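Local coordinates for mucus binding protein (Lactobacillus reuteri, PDB 3I57) that probably helps anchor the bacterium to mucus, as one repeat of a cell-wall-attached, calcium-binding surface adhesin that also binds immunoglobulins, at residues 25-31 with 56-61; 46-52 with 70-76. All coordinates share one frame; numbering follows the deposited sequence.

Contact 1. Residues 25-31 with 56-61; sequences YTDETIP and GEKFDN. With CA (calcium ion), chain C.
Thr26 and Asp27 are held to Phe59 and Asp60 by two neighbouring hydrogen bonds: Thr26 OG1 donates to Asp60 O at 3.1 Å, lying in the plane of that carbonyl, and Asp27 N donates to Phe59 O. The motif is a type II beta turn, Tyr25 to Glu28, docked on an irregular loop of the beta-grasp mucin-binding domain. At the end of the turn Phe59 N donates to Glu28 O almost head-on, and beyond it Ile30 N donates to Glu57 O at 2.8 Å, the two bonds together giving a single beta bridge that pairs Thr29 with Lys58. The turn is further tied by Tyr25 N, which bonds Glu28 OE1 at 2.9 Å on the anti side, tilted well out of the carboxylate plane.

Asp27 OD1 and Lys58 NZ form a long salt bridge of 3.6 Å, reinforced by a water that donates to the carboxylate and accepts from Lys58 NZ. A second water joins Asp27 OD1 to Phe59 O. Glu57 carries its carboxylate away from the pair, OE2 hydrogen-bonded to Tyr69 OH.

Asp60 OD1 binds the calcium ion at 2.4 Å, in a site completed by Gln2, Asp62, Asn65 and two waters. Gln2 also bonds Thr26 OG1, linking the turn to the metal shell.

Packing centres on the buried Phe59. With CG beside its backbone N (chi1 -68°), the ring enters a slot between Tyr25 N over one face and Ile30 over the other; Pro31 CD meets its edge, and Val4 of strand 2-10 also touches it. Ile30 CG1 sits 3.7 Å from the centroid of the Phe59 ring, 11° off the normal, a CH-pi contact.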
loop_
_atom_site.group_PDB
_atom_site.type_symbol
_atom_site.label_atom_id
_atom_site.label_comp_id
_atom_site.label_asym_id
_atom_site.label_seq_id
_atom_site.Cartn_x
_atom_site.Cartn_y
_atom_site.Cartn_z
ATOM N N TYR A 25 20.830 38.591 -19.771
ATOM C CA TYR A 25 21.247 39.938 -19.542
ATOM C C TYR A 25 20.412 40.584 -18.456
ATOM O O TYR A 25 19.215 40.289 -18.283
ATOM C CB TYR A 25 21.071 40.749 -20.824
ATOM C CG TYR A 25 21.852 40.206 -21.971
ATOM C CD1 TYR A 25 23.254 40.340 -22.004
ATOM C CD2 TYR A 25 21.207 39.592 -23.051
ATOM C CE1 TYR A 25 23.988 39.855 -23.065
ATOM C CE2 TYR A 25 21.933 39.103 -24.128
ATOM C CZ TYR A 25 23.329 39.238 -24.119
ATOM O OH TYR A 25 24.058 38.778 -25.188
ATOM N N THR A 26 21.047 41.482 -17.730
ATOM C CA THR A 26 20.345 42.241 -16.718
ATOM C C THR A 26 19.160 42.938 -17.352
ATOM O O THR A 26 19.294 43.566 -18.409
ATOM C CB THR A 26 21.310 43.284 -16.094
ATOM O OG1 THR A 26 22.346 42.578 -15.400
ATOM C CG2 THR A 26 20.586 44.192 -15.121
ATOM N N ASP A 27 18.006 42.821 -16.687
ATOM C CA ASP A 27 16.736 43.393 -17.110
ATOM C C ASP A 27 16.039 42.654 -18.261
ATOM O O ASP A 27 14.926 43.001 -18.635
ATOM C CB ASP A 27 16.807 44.914 -17.330
ATOM C CG ASP A 27 17.055 45.643 -16.049
ATOM O OD1 ASP A 27 16.480 45.222 -15.029
ATOM O OD2 ASP A 27 17.853 46.596 -16.046
ATOM N N GLU A 28 16.687 41.627 -18.803
ATOM C CA GLU A 28 16.015 40.781 -19.776
ATOM C C GLU A 28 14.943 39.975 -19.051
ATOM O O GLU A 28 15.180 39.489 -17.950
ATOM C CB GLU A 28 17.040 39.851 -20.440
ATOM C CG GLU A 28 16.457 38.786 -21.384
ATOM C CD GLU A 28 17.474 37.701 -21.741
ATOM O OE1 GLU A 28 18.706 37.943 -21.639
ATOM O OE2 GLU A 28 17.036 36.603 -22.151
ATOM N N THR A 29 13.764 39.832 -19.662
ATOM C CA THR A 29 12.761 38.913 -19.104
ATOM C C THR A 29 13.258 37.454 -19.208
ATOM O O THR A 29 13.705 37.025 -20.279
ATOM C CB THR A 29 11.393 39.089 -19.781
ATOM O OG1 THR A 29 10.896 40.394 -19.486
ATOM C CG2 THR A 29 10.354 37.996 -19.275
ATOM N N ILE A 30 13.206 36.695 -18.107
ATOM C CA ILE A 30 13.841 35.344 -18.135
ATOM C C ILE A 30 13.032 34.475 -19.104
ATOM O O ILE A 30 11.859 34.296 -18.885
ATOM C CB ILE A 30 13.906 34.675 -16.729
ATOM C CG1 ILE A 30 14.791 35.473 -15.752
ATOM C CG2 ILE A 30 14.406 33.211 -16.867
ATOM C CD1 ILE A 30 14.463 35.224 -14.267
ATOM N N PRO A 31 13.643 33.985 -20.201
ATOM C CA PRO A 31 12.861 33.299 -21.225
ATOM C C PRO A 31 12.652 31.855 -20.848
ATOM O O PRO A 31 13.271 30.953 -21.429
ATOM C CB PRO A 31 13.724 33.429 -22.492
ATOM C CG PRO A 31 15.120 33.555 -21.972
ATOM C CD PRO A 31 15.032 34.234 -20.633
ATOM N N GLY A 56 6.943 36.314 -15.546
ATOM C CA GLY A 56 7.554 37.528 -16.098
ATOM C C GLY A 56 8.743 38.071 -15.330
ATOM O O GLY A 56 9.151 39.222 -15.542
ATOM N N GLU A 57 9.302 37.246 -14.446
ATOM C CA GLU A 57 10.544 37.555 -13.717
ATOM C C GLU A 57 11.665 37.955 -14.693
ATOM O O GLU A 57 11.795 37.333 -15.750
ATOM C CB GLU A 57 10.977 36.306 -12.925
ATOM C CG GLU A 57 12.095 36.516 -11.909
ATOM C CD GLU A 57 11.585 37.115 -10.615
ATOM O OE1 GLU A 57 10.471 37.674 -10.637
ATOM O OE2 GLU A 57 12.291 37.016 -9.589
ATOM N N LYS A 58 12.438 38.991 -14.333
ATOM C CA LYS A 58 13.655 39.411 -15.052
ATOM C C LYS A 58 14.955 38.955 -14.389
ATOM O O LYS A 58 15.015 38.776 -13.167
ATOM C CB LYS A 58 13.734 40.949 -15.127
ATOM C CG LYS A 58 12.579 41.612 -15.835
ATOM C CD LYS A 58 12.633 43.162 -15.726
ATOM C CE LYS A 58 13.171 43.666 -14.394
ATOM N NZ LYS A 58 12.930 45.142 -14.197
ATOM N N PHE A 59 16.020 38.853 -15.183
ATOM C CA PHE A 59 17.359 38.692 -14.640
ATOM C C PHE A 59 17.711 39.961 -13.834
ATOM O O PHE A 59 17.437 41.079 -14.287
ATOM C CB PHE A 59 18.411 38.479 -15.753
ATOM C CG PHE A 59 18.283 37.159 -16.492
ATOM C CD1 PHE A 59 18.898 36.007 -15.999
ATOM C CD2 PHE A 59 17.557 37.073 -17.671
ATOM C CE1 PHE A 59 18.774 34.787 -16.668
ATOM C CE2 PHE A 59 17.445 35.867 -18.358
ATOM C CZ PHE A 59 18.054 34.721 -17.851
ATOM N N ASP A 60 18.311 39.770 -12.654
ATOM C CA ASP A 60 18.674 40.887 -11.753
ATOM C C ASP A 60 19.886 41.693 -12.211
ATOM O O ASP A 60 20.417 41.479 -13.282
ATOM C CB ASP A 60 18.910 40.410 -10.321
ATOM C CG ASP A 60 20.089 39.464 -10.187
ATOM O OD1 ASP A 60 21.077 39.514 -10.967
ATOM O OD2 ASP A 60 20.031 38.649 -9.250
ATOM N N ASN A 61 20.311 42.630 -11.376
ATOM C CA ASN A 61 21.487 43.432 -11.662
ATOM C C ASN A 61 22.494 43.208 -10.545
ATOM O O ASN A 61 23.080 44.164 -10.027
ATOM C CB ASN A 61 21.091 44.911 -11.727
ATOM C CG ASN A 61 22.266 45.827 -12.083
ATOM O OD1 ASN A 61 23.188 45.421 -12.778
ATOM N ND2 ASN A 61 22.221 47.081 -11.606
HETATM CA CA CA C . 22.653 37.782 -10.484
HETATM O O HOH W 1 17.119 43.562 -12.923
HETATM O O HOH W 2 15.261 47.111 -13.474
HETATM O O HOH W 3 9.465 41.032 -17.492
HETATM O O HOH W 4 10.216 35.280 -16.821
HETATM O O HOH W 5 24.108 35.955 -11.374
HETATM O O HOH W 6 20.995 36.340 -11.382
#

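Contact 2. Residues 46-52 with 70-76; sequences YELFKDN and TVIFKHH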
loop_
_atom_site.group_PDB
_atom_site.type_symbol
_atom_site.label_atom_id
_atom_site.label_comp_id
_atom_site.label_asym_id
_atom_site.label_seq_id
_atom_site.Cartn_x
_atom_site.Cartn_y
_atom_site.Cartn_z
ATOM N N TYR A 46 3.839 12.908 -9.880
ATOM C CA TYR A 46 3.831 14.054 -8.977
ATOM C C TYR A 46 2.614 14.923 -9.177
ATOM O O TYR A 46 1.924 14.829 -10.187
ATOM C CB TYR A 46 5.106 14.898 -9.174
ATOM C CG TYR A 46 6.323 14.204 -8.640
ATOM C CD1 TYR A 46 6.620 14.279 -7.285
ATOM C CD2 TYR A 46 7.147 13.436 -9.465
ATOM C CE1 TYR A 46 7.710 13.642 -6.756
ATOM C CE2 TYR A 46 8.267 12.787 -8.933
ATOM C CZ TYR A 46 8.533 12.922 -7.573
ATOM O OH TYR A 46 9.617 12.313 -7.005
ATOM N N GLU A 47 2.374 15.793 -8.201
ATOM C CA GLU A 47 1.321 16.791 -8.282
ATOM C C GLU A 47 1.973 18.083 -7.866
ATOM O O GLU A 47 2.604 18.133 -6.817
ATOM C CB GLU A 47 0.231 16.435 -7.270
ATOM C CG GLU A 47 -0.975 17.290 -7.354
ATOM C CD GLU A 47 -2.168 16.562 -6.780
ATOM O OE1 GLU A 47 -3.291 16.899 -7.208
ATOM O OE2 GLU A 47 -1.961 15.640 -5.937
ATOM N N LEU A 48 1.810 19.131 -8.667
ATOM C CA LEU A 48 2.340 20.439 -8.297
ATOM C C LEU A 48 1.788 20.926 -6.957
ATOM O O LEU A 48 0.559 20.949 -6.746
ATOM C CB LEU A 48 2.050 21.467 -9.392
ATOM C CG LEU A 48 2.569 22.894 -9.133
ATOM C CD1 LEU A 48 4.105 22.974 -9.076
ATOM C CD2 LEU A 48 2.035 23.850 -10.170
ATOM N N PHE A 49 2.692 21.320 -6.056
ATOM C CA PHE A 49 2.304 21.928 -4.778
ATOM C C PHE A 49 2.503 23.441 -4.800
ATOM O O PHE A 49 1.595 24.225 -4.477
ATOM C CB PHE A 49 3.122 21.275 -3.648
ATOM C CG PHE A 49 2.893 21.888 -2.292
ATOM C CD1 PHE A 49 1.686 21.716 -1.643
ATOM C CD2 PHE A 49 3.895 22.621 -1.665
ATOM C CE1 PHE A 49 1.474 22.279 -0.380
ATOM C CE2 PHE A 49 3.687 23.181 -0.399
ATOM C CZ PHE A 49 2.454 22.995 0.235
ATOM N N LYS A 50 3.696 23.857 -5.198
ATOM C CA LYS A 50 4.032 25.259 -5.227
ATOM C C LYS A 50 5.064 25.588 -6.301
ATOM O O LYS A 50 6.198 25.104 -6.255
ATOM C CB LYS A 50 4.553 25.695 -3.868
ATOM C CG LYS A 50 4.977 27.151 -3.869
ATOM C CD LYS A 50 4.465 27.862 -2.652
ATOM C CE LYS A 50 2.993 27.582 -2.534
ATOM N NZ LYS A 50 2.272 28.811 -2.216
ATOM N N ASP A 51 4.666 26.417 -7.265
ATOM C CA ASP A 51 5.604 26.917 -8.280
ATOM C C ASP A 51 6.050 28.317 -7.859
ATOM O O ASP A 51 5.262 29.267 -7.893
ATOM C CB ASP A 51 4.896 26.945 -9.636
ATOM C CG ASP A 51 5.746 27.540 -10.772
ATOM O OD1 ASP A 51 6.864 28.058 -10.539
ATOM O OD2 ASP A 51 5.242 27.483 -11.916
ATOM N N ASN A 52 7.314 28.430 -7.467
ATOM C CA ASN A 52 7.887 29.681 -6.954
ATOM C C ASN A 52 8.592 30.507 -8.021
ATOM O O ASN A 52 9.195 31.528 -7.712
ATOM C CB ASN A 52 8.872 29.371 -5.828
ATOM C CG ASN A 52 8.192 28.842 -4.592
ATOM O OD1 ASN A 52 8.610 27.823 -4.016
ATOM N ND2 ASN A 52 7.125 29.512 -4.180
ATOM N N THR A 70 12.304 27.580 -6.810
ATOM C CA THR A 70 11.892 26.174 -6.670
ATOM C C THR A 70 10.498 25.894 -7.257
ATOM O O THR A 70 9.614 26.772 -7.313
ATOM C CB THR A 70 11.941 25.718 -5.195
ATOM O OG1 THR A 70 11.100 26.565 -4.409
ATOM C CG2 THR A 70 13.380 25.784 -4.634
ATOM N N VAL A 71 10.326 24.671 -7.768
ATOM C CA VAL A 71 9.030 24.197 -8.195
ATOM C C VAL A 71 8.819 22.938 -7.375
ATOM O O VAL A 71 9.550 21.956 -7.523
ATOM C CB VAL A 71 8.984 23.842 -9.726
ATOM C CG1 VAL A 71 7.596 23.356 -10.109
ATOM C CG2 VAL A 71 9.303 25.074 -10.576
ATOM N N ILE A 72 7.842 22.974 -6.489
ATOM C CA ILE A 72 7.780 21.957 -5.456
ATOM C C ILE A 72 6.576 21.074 -5.746
ATOM O O ILE A 72 5.493 21.577 -6.032
ATOM C CB ILE A 72 7.658 22.580 -4.029
ATOM C CG1 ILE A 72 8.910 23.390 -3.677
ATOM C CG2 ILE A 72 7.493 21.479 -2.948
ATOM C CD1 ILE A 72 8.771 24.258 -2.412
ATOM N N PHE A 73 6.783 19.763 -5.675
ATOM C CA PHE A 73 5.705 18.812 -5.889
ATOM C C PHE A 73 5.421 17.963 -4.663
ATOM O O PHE A 73 6.296 17.746 -3.826
ATOM C CB PHE A 73 6.094 17.833 -6.998
ATOM C CG PHE A 73 6.392 18.490 -8.306
ATOM C CD1 PHE A 73 5.417 18.588 -9.274
ATOM C CD2 PHE A 73 7.641 19.015 -8.558
ATOM C CE1 PHE A 73 5.694 19.198 -10.505
ATOM C CE2 PHE A 73 7.926 19.648 -9.787
ATOM C CZ PHE A 73 6.947 19.732 -10.741
ATOM N N LYS A 74 4.202 17.437 -4.588
ATOM C CA LYS A 74 3.917 16.334 -3.682
ATOM C C LYS A 74 3.640 15.085 -4.512
ATOM O O LYS A 74 3.670 15.128 -5.751
ATOM C CB LYS A 74 2.726 16.674 -2.766
ATOM C CG LYS A 74 2.952 17.873 -1.890
ATOM C CD LYS A 74 1.679 18.165 -1.056
ATOM C CE LYS A 74 1.989 19.001 0.182
ATOM N NZ LYS A 74 3.135 18.408 0.924
ATOM N N HIS A 75 3.358 13.968 -3.851
ATOM C CA HIS A 75 3.057 12.742 -4.618
ATOM C C HIS A 75 1.546 12.683 -4.861
ATOM O O HIS A 75 0.776 12.811 -3.905
ATOM C CB HIS A 75 3.459 11.505 -3.817
ATOM C CG HIS A 75 4.927 11.380 -3.562
ATOM N ND1 HIS A 75 5.506 10.198 -3.138
ATOM C CD2 HIS A 75 5.938 12.273 -3.696
ATOM C CE1 HIS A 75 6.809 10.381 -3.002
ATOM N NE2 HIS A 75 7.094 11.632 -3.329
ATOM N N HIS A 76 1.128 12.526 -6.109
ATOM C CA HIS A 76 -0.283 12.325 -6.392
ATOM C C HIS A 76 -0.751 10.966 -5.837
ATOM O O HIS A 76 -0.055 9.953 -5.961
ATOM C CB HIS A 76 -0.579 12.422 -7.899
ATOM C CG HIS A 76 -2.035 12.295 -8.191
ATOM N ND1 HIS A 76 -2.945 13.273 -7.837
ATOM C CD2 HIS A 76 -2.764 11.251 -8.652
ATOM C CE1 HIS A 76 -4.163 12.862 -8.141
ATOM N NE2 HIS A 76 -4.081 11.644 -8.646
#
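Lys74 lays its aliphatic chain across the ring of Phe49. CB leaves the strand with CG beside the backbone N (chi1 -61°), and CG meets Phe49 CB at 3.8 Å. CD then passes Phe49 CD1, CE settles over the ring face at 3.3 Å from that same CD1, and a bend at the last torsion (chi4 -49°) brings NZ above the ring, 4.5 Å from its centroid and 14° off the normal: a cation-pi contact. Ile72 CG2 adds an apolar touch at Phe49 CD2.

Phe49 owes its position to a classic beta bulge. Strands 46-51 and 70-75 run antiparallel within the sheet of the beta-grasp domain, but Phe49 N and Lys50 N both donate to Ile72 O, so the register slips by one residue; Ile72 N answers to Lys50 O at 2.7 Å.

On the helix side, Leu48 CD1 meets Val71 CG1, and the Leu48 side chain also touches Ile38 of helix 35-43. Tyr46, Phe73 and His75 form an aromatic cluster, Tyr46 meeting each of the other two rings obliquely, with Phe41 meeting Phe73; His75 ND1 is hydrogen-bonded to Asp127 and NE2 to Asp10.

At the far end, His76 ND1 donates a hydrogen bond to OE2 of the extended Glu47 (3.2 Å); OE2 lies near the imidazole plane, while ND1 comes from above the carboxylate plane. A leucine at His76 would probably leave Glu47 OE2 without this donor and its carboxylate freer to swing. Asn52 N closes the opposite end on Thr70 O at 2.8 Å.

In the fold
Contacts 1 and 2 interleave along the chain, 25-31, 46-52, 56-61, then 70-76, a worked case of one domain using both loop and sheet pairing. Their centres lie about 24 Å apart; the segments adjoin in sequence but have no other touch between them. Contact 2 is antiparallel sheet interrupted by a bulge, whose strand 46-51 leads into the loop holding 56-61; strand 67-80 follows that loop. Contact 1 lies near the outer end of the elongated repeat, its centre about 45 Å from the chain centre, against about 22 Å for contact 2. Calcium belongs to contact 1, through Asp60, whereas contact 2 stands away from the metal site.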